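Local coordinates for protein beta 1-3 glucanase (Clostridium beijerinckii NCIMB 8052, PDB 5H4E) that probably hydrolyses beta-1,3-glucans, as a glycoside hydrolase family 64 beta-1,3-glucanase domain from a Clostridium, at residues V43-L49 / Y88-I92; T1-K5 / K367-I371; Y225-N231 / K276-V282. One frame throughout, in Å; residues are numbered along the deposited sequence.

Interaction 1 of 3, residues V43-L49 / Y88-I92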
ATOM      1  N   VAL A  43      14.468   3.743  12.742  1.00 20.03           N
ATOM      2  CA  VAL A  43      14.801   5.121  13.070  1.00 20.55           C
ATOM      3  C   VAL A  43      14.696   5.331  14.570  1.00 20.78           C
ATOM      4  O   VAL A  43      13.666   5.012  15.175  1.00 23.65           O
ATOM      5  CB  VAL A  43      13.864   6.109  12.344  1.00 22.15           C
ATOM      6  CG1 VAL A  43      14.330   7.536  12.552  1.00 18.55           C
ATOM      7  CG2 VAL A  43      13.787   5.766  10.884  1.00 16.97           C
ATOM      8  N   ASP A  44      15.739   5.876  15.190  1.00 18.80           N
ATOM      9  CA  ASP A  44      15.656   6.097  16.625  1.00 21.59           C
ATOM     10  C   ASP A  44      14.938   7.423  16.873  1.00 21.59           C
ATOM     11  O   ASP A  44      14.397   8.033  15.933  1.00 21.90           O
ATOM     12  CB  ASP A  44      17.051   6.029  17.301  1.00 21.87           C
ATOM     13  CG  ASP A  44      17.990   7.204  16.939  1.00 24.28           C
ATOM     14  OD1 ASP A  44      17.552   8.210  16.355  1.00 22.77           O
ATOM     15  OD2 ASP A  44      19.198   7.110  17.273  1.00 23.08           O
ATOM     16  N   LEU A  45      14.916   7.866  18.124  1.00 19.74           N
ATOM     17  CA  LEU A  45      14.124   9.042  18.474  1.00 21.73           C
ATOM     18  C   LEU A  45      14.737  10.353  17.969  1.00 22.55           C
ATOM     19  O   LEU A  45      14.086  11.404  17.989  1.00 21.22           O
ATOM     20  CB  LEU A  45      13.922   9.116  19.985  1.00 22.56           C
ATOM     21  CG  LEU A  45      13.126   7.976  20.623  1.00 25.11           C
ATOM     22  CD1 LEU A  45      13.011   8.184  22.128  1.00 33.66           C
ATOM     23  CD2 LEU A  45      11.742   7.857  19.969  1.00 26.41           C
ATOM     24  N   ASN A  46      15.976  10.303  17.501  1.00 24.58           N
ATOM     25  CA  ASN A  46      16.617  11.521  17.011  1.00 22.27           C
ATOM     26  C   ASN A  46      16.841  11.509  15.500  1.00 22.32           C
ATOM     27  O   ASN A  46      17.548  12.367  14.963  1.00 22.00           O
ATOM     28  CB  ASN A  46      17.947  11.754  17.738  1.00 23.76           C
ATOM     29  CG  ASN A  46      17.773  11.879  19.238  1.00 28.13           C
ATOM     30  OD1 ASN A  46      17.100  12.791  19.723  1.00 26.88           O
ATOM     31  ND2 ASN A  46      18.372  10.957  19.979  1.00 25.33           N
ATOM     32  N   GLY A  47      16.254  10.542  14.806  1.00 21.82           N
ATOM     33  CA  GLY A  47      16.355  10.510  13.358  1.00 19.76           C
ATOM     34  C   GLY A  47      17.525   9.746  12.769  1.00 19.96           C
ATOM     35  O   GLY A  47      17.748   9.779  11.564  1.00 20.88           O
ATOM     36  N   ASN A  48      18.288   9.055  13.607  1.00 19.45           N
ATOM     37  CA  ASN A  48      19.385   8.225  13.112  1.00 20.43           C
ATOM     38  C   ASN A  48      18.905   6.909  12.505  1.00 18.38           C
ATOM     39  O   ASN A  48      17.985   6.276  13.034  1.00 20.55           O
ATOM     40  CB  ASN A  48      20.373   7.923  14.249  1.00 19.29           C
ATOM     41  CG  ASN A  48      20.956   9.171  14.842  1.00 24.98           C
ATOM     42  OD1 ASN A  48      21.730   9.871  14.183  1.00 26.94           O
ATOM     43  ND2 ASN A  48      20.593   9.470  16.087  1.00 22.69           N
ATOM     44  N   LEU A  49      19.536   6.482  11.412  1.00 19.31           N
ATOM     45  CA  LEU A  49      19.165   5.204  10.805  1.00 20.17           C
ATOM     46  C   LEU A  49      20.012   4.092  11.427  1.00 21.05           C
ATOM     47  O   LEU A  49      21.132   3.855  10.998  1.00 19.02           O
ATOM     48  CB  LEU A  49      19.344   5.236   9.288  1.00 18.28           C
ATOM     49  CG  LEU A  49      18.540   6.311   8.556  1.00 20.75           C
ATOM     50  CD1 LEU A  49      18.629   6.115   7.049  1.00 21.15           C
ATOM     51  CD2 LEU A  49      17.086   6.324   9.026  1.00 18.55           C
ATOM     52  N   TYR A  88      11.608  12.071  13.713  1.00 19.09           N
ATOM     53  CA  TYR A  88      12.436  12.748  12.708  1.00 21.56           C
ATOM     54  C   TYR A  88      12.896  11.734  11.686  1.00 20.40           C
ATOM     55  O   TYR A  88      13.316  10.649  12.068  1.00 21.33           O
ATOM     56  CB  TYR A  88      13.670  13.406  13.331  1.00 21.37           C
ATOM     57  CG  TYR A  88      13.399  14.435  14.395  1.00 20.94           C
ATOM     58  CD1 TYR A  88      12.893  15.687  14.059  1.00 21.33           C
ATOM     59  CD2 TYR A  88      13.688  14.173  15.731  1.00 23.81           C
ATOM     60  CE1 TYR A  88      12.668  16.646  15.021  1.00 21.59           C
ATOM     61  CE2 TYR A  88      13.462  15.128  16.709  1.00 23.52           C
ATOM     62  CZ  TYR A  88      12.956  16.362  16.341  1.00 26.44           C
ATOM     63  OH  TYR A  88      12.717  17.321  17.286  1.00 28.90           O
ATOM     64  N   ILE A  89      12.823  12.057  10.394  1.00 18.46           N
ATOM     65  CA  ILE A  89      13.492  11.208   9.402  1.00 17.21           C
ATOM     66  C   ILE A  89      14.500  12.002   8.590  1.00 18.19           C
ATOM     67  O   ILE A  89      14.287  13.191   8.303  1.00 18.77           O
ATOM     68  CB  ILE A  89      12.499  10.508   8.406  1.00 17.97           C
ATOM     69  CG1 ILE A  89      11.613  11.528   7.704  1.00 17.12           C
ATOM     70  CG2 ILE A  89      11.645   9.479   9.123  1.00 18.62           C
ATOM     71  CD1 ILE A  89      10.990  10.989   6.427  1.00 17.59           C
ATOM     72  N   PRO A  90      15.618  11.348   8.239  1.00 21.33           N
ATOM     73  CA  PRO A  90      16.574  11.850   7.259  1.00 20.30           C
ATOM     74  C   PRO A  90      16.181  11.270   5.914  1.00 18.93           C
ATOM     75  O   PRO A  90      15.138  10.614   5.864  1.00 18.69           O
ATOM     76  CB  PRO A  90      17.898  11.279   7.752  1.00 20.67           C
ATOM     77  CG  PRO A  90      17.497   9.915   8.233  1.00 22.62           C
ATOM     78  CD  PRO A  90      16.083  10.073   8.825  1.00 19.27           C
ATOM     79  N   LYS A  91      16.964  11.497   4.861  1.00 19.60           N
ATOM     80  CA  LYS A  91      16.749  10.792   3.597  1.00 20.64           C
ATOM     81  C   LYS A  91      16.640   9.296   3.901  1.00 23.74           C
ATOM     82  O   LYS A  91      17.374   8.783   4.749  1.00 20.71           O
ATOM     83  CB  LYS A  91      17.888  11.058   2.612  1.00 23.92           C
ATOM     84  CG  LYS A  91      18.047  12.510   2.185  1.00 24.78           C
ATOM     85  CD  LYS A  91      16.956  12.935   1.245  1.00 28.34           C
ATOM     86  CE  LYS A  91      17.226  14.342   0.687  1.00 28.49           C
ATOM     87  NZ  LYS A  91      18.542  14.429  -0.019  1.00 36.69           N
ATOM     88  N   ILE A  92      15.704   8.616   3.241  1.00 21.91           N
ATOM     89  CA  ILE A  92      15.420   7.217   3.558  1.00 21.41           C
ATOM     90  C   ILE A  92      14.584   6.608   2.438  1.00 20.38           C
ATOM     91  O   ILE A  92      13.810   7.305   1.779  1.00 20.81           O
ATOM     92  CB  ILE A  92      14.683   7.082   4.930  1.00 17.99           C
ATOM     93  CG1 ILE A  92      14.631   5.623   5.405  1.00 19.23           C
ATOM     94  CG2 ILE A  92      13.285   7.695   4.864  1.00 18.02           C
ATOM     95  CD1 ILE A  92      14.105   5.473   6.841  1.00 18.71           C
TER
HETATM   96  O   HOH W   1      12.889   9.860  14.772  1.00 27.36           O
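Leu49 lays its forked end against the ring of Pro90: CD2 comes within 3.7 Å of Pro90 CG, and the same methyl meets Ile92 CD1 at 3.8 Å. Its other methyl, CD1, rests against the backbone oxygen of Lys91. Val43 divides its branches between the backbone and the apolar patch. With CG1 anti to the backbone N (chi1 -173°), that methyl is placed against Tyr88 O, while CG2 faces Ile92 CD1. Ile92 therefore fits between Val43 and Leu49, its extended CG1-CD1 arm supplying the shared methyl.

Between these residues the chain reverses in a type I turn from Asp44 to Gly47, the connection of a beta-hairpin whose strands are 40-43 and 49-51. Asp44 organises it from within. Its OD1 accepts from Asn46 N (2.9 Å), which makes an Asx turn, and from Asn48 N (3.0 Å); the two donors approach from opposite faces of the carboxylate plane. Asp44 OD2 takes Asn48 ND2 on its syn lone pair, so both oxygens are gripped and the carboxylate is fixed in rotation.

The turn meets strand 86-92 at Gly47, whose CA makes a bent C-H...O contact with Tyr88 O (3.3 Å from Gly47 CA). Gly47, at a positive phi of 90°, also brings its CA close to Tyr88 CB, and Gly47 O sits 3.2 Å from Pro90 CD. Leu45 O lies at the edge of the Tyr88 ring, near its plane, and Lys5 makes a cation-pi contact with that ring. Water 1 accepts from Tyr88 N and donates to Asp44 O at 2.6 Å. Across the two segments, then, direct contacts are apolar or C-H to oxygen, and this water provides a conventional polar bridge between the backbones.

Interaction 2 of 3, residues T1-K5 / K367-I371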
ATOM      1  N   THR A   1       2.686  23.814  14.462  1.00 40.62           N
ATOM      2  CA  THR A   1       3.865  23.217  13.834  1.00 32.22           C
ATOM      3  C   THR A   1       4.633  22.294  14.773  1.00 32.04           C
ATOM      4  O   THR A   1       5.031  22.698  15.865  1.00 30.48           O
ATOM      5  CB  THR A   1       4.835  24.289  13.331  1.00 35.16           C
ATOM      6  OG1 THR A   1       4.212  25.036  12.281  1.00 45.94           O
ATOM      7  CG2 THR A   1       6.120  23.646  12.801  1.00 29.05           C
ATOM      8  N   PRO A   2       4.844  21.043  14.348  1.00 27.84           N
ATOM      9  CA  PRO A   2       5.677  20.110  15.110  1.00 26.83           C
ATOM     10  C   PRO A   2       7.123  20.591  15.219  1.00 25.78           C
ATOM     11  O   PRO A   2       7.544  21.454  14.439  1.00 24.08           O
ATOM     12  CB  PRO A   2       5.581  18.803  14.300  1.00 23.01           C
ATOM     13  CG  PRO A   2       4.979  19.168  13.009  1.00 27.21           C
ATOM     14  CD  PRO A   2       4.162  20.390  13.223  1.00 28.24           C
ATOM     15  N   PRO A   3       7.878  20.037  16.178  1.00 25.22           N
ATOM     16  CA  PRO A   3       9.288  20.390  16.338  1.00 23.78           C
ATOM     17  C   PRO A   3      10.089  20.007  15.104  1.00 26.47           C
ATOM     18  O   PRO A   3       9.921  18.906  14.576  1.00 23.21           O
ATOM     19  CB  PRO A   3       9.719  19.574  17.559  1.00 28.04           C
ATOM     20  CG  PRO A   3       8.744  18.455  17.630  1.00 26.57           C
ATOM     21  CD  PRO A   3       7.453  19.018  17.152  1.00 24.32           C
ATOM     22  N   LEU A   4      10.951  20.910  14.652  1.00 24.55           N
ATOM     23  CA  LEU A   4      11.721  20.670  13.446  1.00 23.96           C
ATOM     24  C   LEU A   4      13.213  20.632  13.744  1.00 27.19           C
ATOM     25  O   LEU A   4      13.688  21.238  14.703  1.00 25.64           O
ATOM     26  CB  LEU A   4      11.418  21.739  12.406  1.00 21.43           C
ATOM     27  CG  LEU A   4       9.909  21.910  12.189  1.00 25.14           C
ATOM     28  CD1 LEU A   4       9.608  23.169  11.416  1.00 29.27           C
ATOM     29  CD2 LEU A   4       9.328  20.679  11.482  1.00 22.23           C
ATOM     30  N   LYS A   5      13.941  19.901  12.916  1.00 21.91           N
ATOM     31  CA  LYS A   5      15.392  19.865  13.002  1.00 27.59           C
ATOM     32  C   LYS A   5      15.928  20.179  11.634  1.00 24.94           C
ATOM     33  O   LYS A   5      15.455  19.625  10.655  1.00 23.78           O
ATOM     34  CB  LYS A   5      15.899  18.502  13.472  1.00 24.88           C
ATOM     35  CG  LYS A   5      16.133  18.427  14.954  1.00 31.65           C
ATOM     36  CD  LYS A   5      16.284  16.989  15.437  1.00 31.24           C
ATOM     37  CE  LYS A   5      17.408  16.272  14.725  1.00 30.23           C
ATOM     38  NZ  LYS A   5      17.807  15.055  15.495  1.00 26.75           N
ATOM     39  N   LYS A 367       8.668  19.795   4.676  1.00 19.29           N
ATOM     40  CA  LYS A 367       8.922  20.377   5.994  1.00 18.16           C
ATOM     41  C   LYS A 367       8.486  19.413   7.088  1.00 18.32           C
ATOM     42  O   LYS A 367       9.291  18.996   7.928  1.00 18.80           O
ATOM     43  CB  LYS A 367       8.177  21.702   6.137  1.00 20.35           C
ATOM     44  CG  LYS A 367       8.538  22.517   7.363  1.00 23.27           C
ATOM     45  CD  LYS A 367       7.709  23.793   7.372  1.00 25.19           C
ATOM     46  CE  LYS A 367       8.097  24.722   8.501  1.00 33.16           C
ATOM     47  NZ  LYS A 367       7.589  26.104   8.232  1.00 39.07           N
ATOM     48  N   TYR A 368       7.209  19.048   7.073  1.00 18.46           N
ATOM     49  CA  TYR A 368       6.718  18.058   8.024  1.00 17.53           C
ATOM     50  C   TYR A 368       5.434  17.412   7.521  1.00 18.89           C
ATOM     51  O   TYR A 368       4.796  17.922   6.593  1.00 17.19           O
ATOM     52  CB  TYR A 368       6.488  18.691   9.412  1.00 17.16           C
ATOM     53  CG  TYR A 368       5.365  19.712   9.458  1.00 17.61           C
ATOM     54  CD1 TYR A 368       5.630  21.072   9.304  1.00 19.38           C
ATOM     55  CD2 TYR A 368       4.047  19.320   9.678  1.00 18.03           C
ATOM     56  CE1 TYR A 368       4.617  22.007   9.350  1.00 20.29           C
ATOM     57  CE2 TYR A 368       3.018  20.258   9.714  1.00 19.29           C
ATOM     58  CZ  TYR A 368       3.317  21.597   9.554  1.00 19.51           C
ATOM     59  OH  TYR A 368       2.309  22.534   9.595  1.00 21.78           O
ATOM     60  N   ALA A 369       5.059  16.296   8.152  1.00 17.56           N
ATOM     61  CA  ALA A 369       3.750  15.687   7.917  1.00 19.75           C
ATOM     62  C   ALA A 369       3.053  15.403   9.235  1.00 16.47           C
ATOM     63  O   ALA A 369       3.700  15.118  10.245  1.00 20.10           O
ATOM     64  CB  ALA A 369       3.874  14.389   7.084  1.00 17.55           C
ATOM     65  N   ILE A 370       1.729  15.524   9.230  1.00 20.32           N
ATOM     66  CA  ILE A 370       0.920  15.103  10.369  1.00 17.77           C
ATOM     67  C   ILE A 370       0.247  13.773  10.046  1.00 17.50           C
ATOM     68  O   ILE A 370      -0.434  13.657   9.025  1.00 16.91           O
ATOM     69  CB  ILE A 370      -0.196  16.113  10.727  1.00 20.85           C
ATOM     70  CG1 ILE A 370       0.353  17.529  10.968  1.00 20.09           C
ATOM     71  CG2 ILE A 370      -1.014  15.589  11.906  1.00 16.98           C
ATOM     72  CD1 ILE A 370       1.287  17.638  12.122  1.00 24.89           C
ATOM     73  N   ILE A 371       0.423  12.775  10.905  1.00 17.56           N
ATOM     74  CA  ILE A 371      -0.269  11.514  10.686  1.00 16.96           C
ATOM     75  C   ILE A 371      -1.415  11.418  11.679  1.00 18.07           C
ATOM     76  O   ILE A 371      -1.227  11.224  12.882  1.00 16.84           O
ATOM     77  CB  ILE A 371       0.685  10.333  10.781  1.00 15.89           C
ATOM     78  CG1 ILE A 371       1.848  10.582   9.805  1.00 18.72           C
ATOM     79  CG2 ILE A 371      -0.033   9.030  10.418  1.00 16.79           C
ATOM     80  CD1 ILE A 371       2.988   9.616   9.940  1.00 27.10           C
TER
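The N-terminal residues 1-5 run obliquely over strand 366-374, with end-to-end directions 126° apart, and the closest pair of CA atoms, Pro2 and Tyr368, is separated by 7.5 Å, a spacing that leaves the contact to side chains. The strand belongs to a five-stranded mixed sheet, where it lies between strands 9-16 and 162-168, and it carries a classic beta bulge: Lys367 and Tyr368 both face Val167 of the neighbouring strand.

Pro2 is the centre of the overlap. Its ring sits over one face of Tyr368 in a CH-pi contact, with Pro2 CD 3.7 Å from the ring centroid and 14° off the normal, hence almost directly above the middle. Pro2 CG is displaced toward the CB side of the ring, 3.5 Å from Tyr368 CD2, and also touches Ile370 CD1 at 4.1 Å. The Tyr368 ring reaches this position because its CG stands between the backbone N and the carbonyl carbon (chi1 67°).

Leu4 flanks the proline on the Lys367 side. One methyl, CD2, approaches Tyr368 CB at 4.0 Å, and its neighbour CD1 turns to the aliphatic part of Lys367. At the chain start, Thr1 CG2 approaches Tyr368 CE1 obliquely. Pro2 also touches Gln12 and Leu4 touches Thr10, so the N-terminal chain covers part of strand 9-16 too. At the Lys367 end, the side chain is fully extended and crosses Leu4 at about a right angle, bringing CE within 3.6 Å of Leu4 CD1.

Interaction 3 of 3, residues Y225-N231 / K276-V282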
ATOM      1  N   TYR A 225     -12.514 -14.688  -9.976  1.00 20.44           N
ATOM      2  CA  TYR A 225     -13.431 -13.559 -10.127  1.00 21.40           C
ATOM      3  C   TYR A 225     -13.214 -12.771 -11.427  1.00 22.30           C
ATOM      4  O   TYR A 225     -14.172 -12.369 -12.076  1.00 21.22           O
ATOM      5  CB  TYR A 225     -13.305 -12.625  -8.916  1.00 21.28           C
ATOM      6  CG  TYR A 225     -14.205 -11.400  -8.963  1.00 17.43           C
ATOM      7  CD1 TYR A 225     -15.587 -11.520  -8.906  1.00 20.41           C
ATOM      8  CD2 TYR A 225     -13.659 -10.123  -9.042  1.00 20.58           C
ATOM      9  CE1 TYR A 225     -16.413 -10.394  -8.955  1.00 20.70           C
ATOM     10  CE2 TYR A 225     -14.469  -9.001  -9.082  1.00 19.04           C
ATOM     11  CZ  TYR A 225     -15.831  -9.137  -9.040  1.00 19.42           C
ATOM     12  OH  TYR A 225     -16.614  -8.009  -9.086  1.00 18.91           O
ATOM     13  N   PHE A 226     -11.965 -12.563 -11.821  1.00 20.01           N
ATOM     14  CA  PHE A 226     -11.697 -11.742 -12.997  1.00 22.60           C
ATOM     15  C   PHE A 226     -11.538 -12.530 -14.298  1.00 23.06           C
ATOM     16  O   PHE A 226     -11.361 -11.936 -15.350  1.00 19.30           O
ATOM     17  CB  PHE A 226     -10.438 -10.905 -12.791  1.00 21.42           C
ATOM     18  CG  PHE A 226     -10.680  -9.596 -12.080  1.00 21.40           C
ATOM     19  CD1 PHE A 226     -11.174  -8.499 -12.770  1.00 19.01           C
ATOM     20  CD2 PHE A 226     -10.385  -9.459 -10.732  1.00 20.00           C
ATOM     21  CE1 PHE A 226     -11.388  -7.287 -12.124  1.00 20.63           C
ATOM     22  CE2 PHE A 226     -10.606  -8.256 -10.086  1.00 19.21           C
ATOM     23  CZ  PHE A 226     -11.111  -7.171 -10.783  1.00 17.04           C
ATOM     24  N   ASP A 227     -11.593 -13.854 -14.218  1.00 22.01           N
ATOM     25  CA  ASP A 227     -11.176 -14.717 -15.329  1.00 22.76           C
ATOM     26  C   ASP A 227     -11.924 -14.489 -16.650  1.00 21.84           C
ATOM     27  O   ASP A 227     -11.300 -14.370 -17.703  1.00 24.45           O
ATOM     28  CB  ASP A 227     -11.322 -16.185 -14.931  1.00 21.75           C
ATOM     29  CG  ASP A 227     -10.234 -16.642 -13.977  1.00 28.57           C
ATOM     30  OD1 ASP A 227      -9.630 -15.782 -13.301  1.00 25.24           O
ATOM     31  OD2 ASP A 227      -9.977 -17.862 -13.924  1.00 28.03           O
ATOM     32  N   SER A 228     -13.247 -14.464 -16.597  1.00 21.00           N
ATOM     33  CA  SER A 228     -14.022 -14.305 -17.825  1.00 21.46           C
ATOM     34  C   SER A 228     -13.736 -12.952 -18.483  1.00 23.36           C
ATOM     35  O   SER A 228     -13.637 -12.862 -19.713  1.00 22.50           O
ATOM     36  CB  SER A 228     -15.510 -14.450 -17.556  1.00 27.89           C
ATOM     37  OG  SER A 228     -16.228 -14.174 -18.754  1.00 34.24           O
ATOM     38  N   TYR A 229     -13.580 -11.916 -17.660  1.00 20.36           N
ATOM     39  CA  TYR A 229     -13.313 -10.562 -18.162  1.00 20.36           C
ATOM     40  C   TYR A 229     -11.939 -10.543 -18.795  1.00 21.24           C
ATOM     41  O   TYR A 229     -11.766 -10.026 -19.899  1.00 19.87           O
ATOM     42  CB  TYR A 229     -13.433  -9.531 -17.026  1.00 17.79           C
ATOM     43  CG  TYR A 229     -13.123  -8.073 -17.369  1.00 17.93           C
ATOM     44  CD1 TYR A 229     -13.669  -7.455 -18.496  1.00 16.37           C
ATOM     45  CD2 TYR A 229     -12.307  -7.307 -16.537  1.00 18.26           C
ATOM     46  CE1 TYR A 229     -13.398  -6.120 -18.788  1.00 17.15           C
ATOM     47  CE2 TYR A 229     -12.032  -5.968 -16.823  1.00 17.01           C
ATOM     48  CZ  TYR A 229     -12.586  -5.382 -17.953  1.00 18.54           C
ATOM     49  OH  TYR A 229     -12.319  -4.059 -18.261  1.00 19.33           O
ATOM     50  N   ILE A 230     -10.960 -11.134 -18.112  1.00 19.77           N
ATOM     51  CA  ILE A 230      -9.614 -11.248 -18.664  1.00 22.11           C
ATOM     52  C   ILE A 230      -9.643 -11.955 -20.019  1.00 22.25           C
ATOM     53  O   ILE A 230      -9.031 -11.490 -20.979  1.00 24.19           O
ATOM     54  CB  ILE A 230      -8.671 -12.006 -17.689  1.00 24.90           C
ATOM     55  CG1 ILE A 230      -8.327 -11.112 -16.496  1.00 20.07           C
ATOM     56  CG2 ILE A 230      -7.389 -12.412 -18.385  1.00 25.53           C
ATOM     57  CD1 ILE A 230      -7.853 -11.883 -15.297  1.00 17.82           C
ATOM     58  N   ASN A 231     -10.374 -13.063 -20.082  1.00 22.58           N
ATOM     59  CA  ASN A 231     -10.540 -13.823 -21.319  1.00 23.68           C
ATOM     60  C   ASN A 231     -11.141 -12.972 -22.437  1.00 24.65           C
ATOM     61  O   ASN A 231     -10.617 -12.969 -23.555  1.00 24.28           O
ATOM     62  CB  ASN A 231     -11.409 -15.066 -21.080  1.00 22.54           C
ATOM     63  CG  ASN A 231     -10.666 -16.165 -20.317  1.00 27.24           C
ATOM     64  OD1 ASN A 231      -9.451 -16.271 -20.408  1.00 26.71           O
ATOM     65  ND2 ASN A 231     -11.405 -16.988 -19.576  1.00 35.42           N
ATOM     66  N   LYS A 276      -1.088 -14.216 -20.010  1.00 28.96           N
ATOM     67  CA  LYS A 276      -2.411 -13.738 -19.652  1.00 28.93           C
ATOM     68  C   LYS A 276      -2.569 -13.807 -18.132  1.00 27.58           C
ATOM     69  O   LYS A 276      -2.322 -14.857 -17.530  1.00 26.95           O
ATOM     70  CB  LYS A 276      -3.481 -14.568 -20.354  1.00 25.91           C
ATOM     71  CG  LYS A 276      -4.885 -14.242 -19.925  1.00 27.86           C
ATOM     72  CD  LYS A 276      -5.922 -14.930 -20.802  1.00 31.16           C
ATOM     73  CE  LYS A 276      -5.935 -16.424 -20.589  1.00 31.39           C
ATOM     74  NZ  LYS A 276      -6.951 -17.057 -21.472  1.00 39.62           N
ATOM     75  N   PRO A 277      -2.961 -12.684 -17.503  1.00 26.72           N
ATOM     76  CA  PRO A 277      -2.956 -12.623 -16.030  1.00 21.40           C
ATOM     77  C   PRO A 277      -4.016 -13.492 -15.349  1.00 25.52           C
ATOM     78  O   PRO A 277      -5.090 -13.726 -15.904  1.00 22.64           O
ATOM     79  CB  PRO A 277      -3.219 -11.139 -15.740  1.00 21.71           C
ATOM     80  CG  PRO A 277      -3.968 -10.646 -16.933  1.00 24.62           C
ATOM     81  CD  PRO A 277      -3.424 -11.423 -18.114  1.00 25.51           C
ATOM     82  N   SER A 278      -3.696 -13.976 -14.152  1.00 20.34           N
ATOM     83  CA  SER A 278      -4.687 -14.592 -13.291  1.00 22.04           C
ATOM     84  C   SER A 278      -5.469 -13.508 -12.566  1.00 21.44           C
ATOM     85  O   SER A 278      -5.110 -12.323 -12.620  1.00 20.46           O
ATOM     86  CB  SER A 278      -4.022 -15.508 -12.268  1.00 22.78           C
ATOM     87  OG  SER A 278      -3.157 -14.744 -11.438  1.00 20.96           O
ATOM     88  N   THR A 279      -6.517 -13.926 -11.874  1.00 20.30           N
ATOM     89  CA  THR A 279      -7.264 -13.040 -10.994  1.00 20.69           C
ATOM     90  C   THR A 279      -6.342 -12.475  -9.907  1.00 22.20           C
ATOM     91  O   THR A 279      -6.442 -11.298  -9.546  1.00 18.86           O
ATOM     92  CB  THR A 279      -8.486 -13.784 -10.386  1.00 20.30           C
ATOM     93  OG1 THR A 279      -9.536 -13.832 -11.364  1.00 20.15           O
ATOM     94  CG2 THR A 279      -9.026 -13.091  -9.142  1.00 18.27           C
ATOM     95  N   GLN A 280      -5.423 -13.304  -9.415  1.00 18.54           N
ATOM     96  CA  GLN A 280      -4.521 -12.863  -8.350  1.00 21.13           C
ATOM     97  C   GLN A 280      -3.540 -11.829  -8.879  1.00 20.34           C
ATOM     98  O   GLN A 280      -3.216 -10.876  -8.191  1.00 19.88           O
ATOM     99  CB  GLN A 280      -3.754 -14.042  -7.739  1.00 20.48           C
ATOM    100  CG  GLN A 280      -4.622 -14.992  -6.925  1.00 20.05           C
ATOM    101  CD  GLN A 280      -5.579 -15.782  -7.789  1.00 21.67           C
ATOM    102  OE1 GLN A 280      -5.174 -16.382  -8.791  1.00 23.56           O
ATOM    103  NE2 GLN A 280      -6.855 -15.764  -7.431  1.00 20.40           N
ATOM    104  N   GLU A 281      -3.072 -12.006 -10.109  1.00 19.25           N
ATOM    105  CA  GLU A 281      -2.123 -11.059 -10.664  1.00 18.17           C
ATOM    106  C   GLU A 281      -2.764  -9.692 -10.902  1.00 18.73           C
ATOM    107  O   GLU A 281      -2.107  -8.657 -10.758  1.00 20.08           O
ATOM    108  CB  GLU A 281      -1.517 -11.608 -11.956  1.00 19.10           C
ATOM    109  CG  GLU A 281      -0.428 -12.626 -11.660  1.00 22.36           C
ATOM    110  CD  GLU A 281       0.014 -13.423 -12.870  1.00 27.53           C
ATOM    111  OE1 GLU A 281      -0.798 -13.613 -13.799  1.00 25.54           O
ATOM    112  OE2 GLU A 281       1.181 -13.873 -12.882  1.00 25.79           O
ATOM    113  N   VAL A 282      -4.042  -9.685 -11.266  1.00 19.46           N
ATOM    114  CA  VAL A 282      -4.768  -8.420 -11.390  1.00 19.54           C
ATOM    115  C   VAL A 282      -4.855  -7.725 -10.030  1.00 17.76           C
ATOM    116  O   VAL A 282      -4.470  -6.561  -9.880  1.00 18.39           O
ATOM    117  CB  VAL A 282      -6.178  -8.642 -11.973  1.00 19.14           C
ATOM    118  CG1 VAL A 282      -7.084  -7.407 -11.761  1.00 16.17           C
ATOM    119  CG2 VAL A 282      -6.074  -8.995 -13.449  1.00 17.85           C
TER
HETATM  120  O   HOH W   2      -7.248 -16.693 -12.278  1.00 23.47           O
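Ile230 CD1 and Val282 CG2 meet at 3.9 Å in the buried middle of the contact, and Phe226 extends this apolar centre. The other branch of the valine, CG1, stands over the centre of the Phe226 ring in a CH-pi contact, 3.9 Å from the centroid and 9° off the normal; Tyr225 CE2 lies over the opposite face, offset toward the rim. Phe307 of helix 294-309 touches both Ile230 and Val282, so a third helix joins the centre. Ile230 CG2, anti to the backbone N, turns outward to Pro277 and packs tightly on Lys276 CG at 3.5 Å.

The two helices, 227-236 and 279-284, meet at their N-terminal ends. The second opens with a capping box: Ser278 OG accepts from Glu281 N, and Ser278 N returns a bond to Glu281 OE1 at 162°.

Beside this cap, Thr279 OG1 acts both ways, accepting from Phe226 N (2.8 Å) and donating to Asp227 OD1, which it meets nearly along the C-O axis. Water 2 gives that same Asp227 oxygen a second donor and accepts from Thr279 N, while Asp227 OD2 is hydrogen-bonded to His224 ND1. Farther out, the Lys276 chain bends at chi3 and donates a hydrogen bond from NZ to Asn231 OD1 (2.8 Å), with the donor tilted 21° from the carbonyl plane.

From the N terminus, residues 1-5 form the first half of interaction 2, whose partner strand arrives only 362 residues later, so this contact closes a loop spanning nearly the whole chain. Interactions 1 and 3 both fall within that span, one after the other without crossing. Interactions 1 and 2 adjoin, Lys5 NZ lying 2.8 Å from Asn46 O, a probable hydrogen bond; both contacts reach the five-stranded mixed sheet, interaction 1 by setting the hairpin of strands 40-43 and 49-51, from the eight-stranded sheet, against strand 86-92. Interaction 3 lies on the opposite side of the chain's centre and joins the starts of helices 227-236 and 279-284, its nearest atoms about 26 Å from those of either other contact.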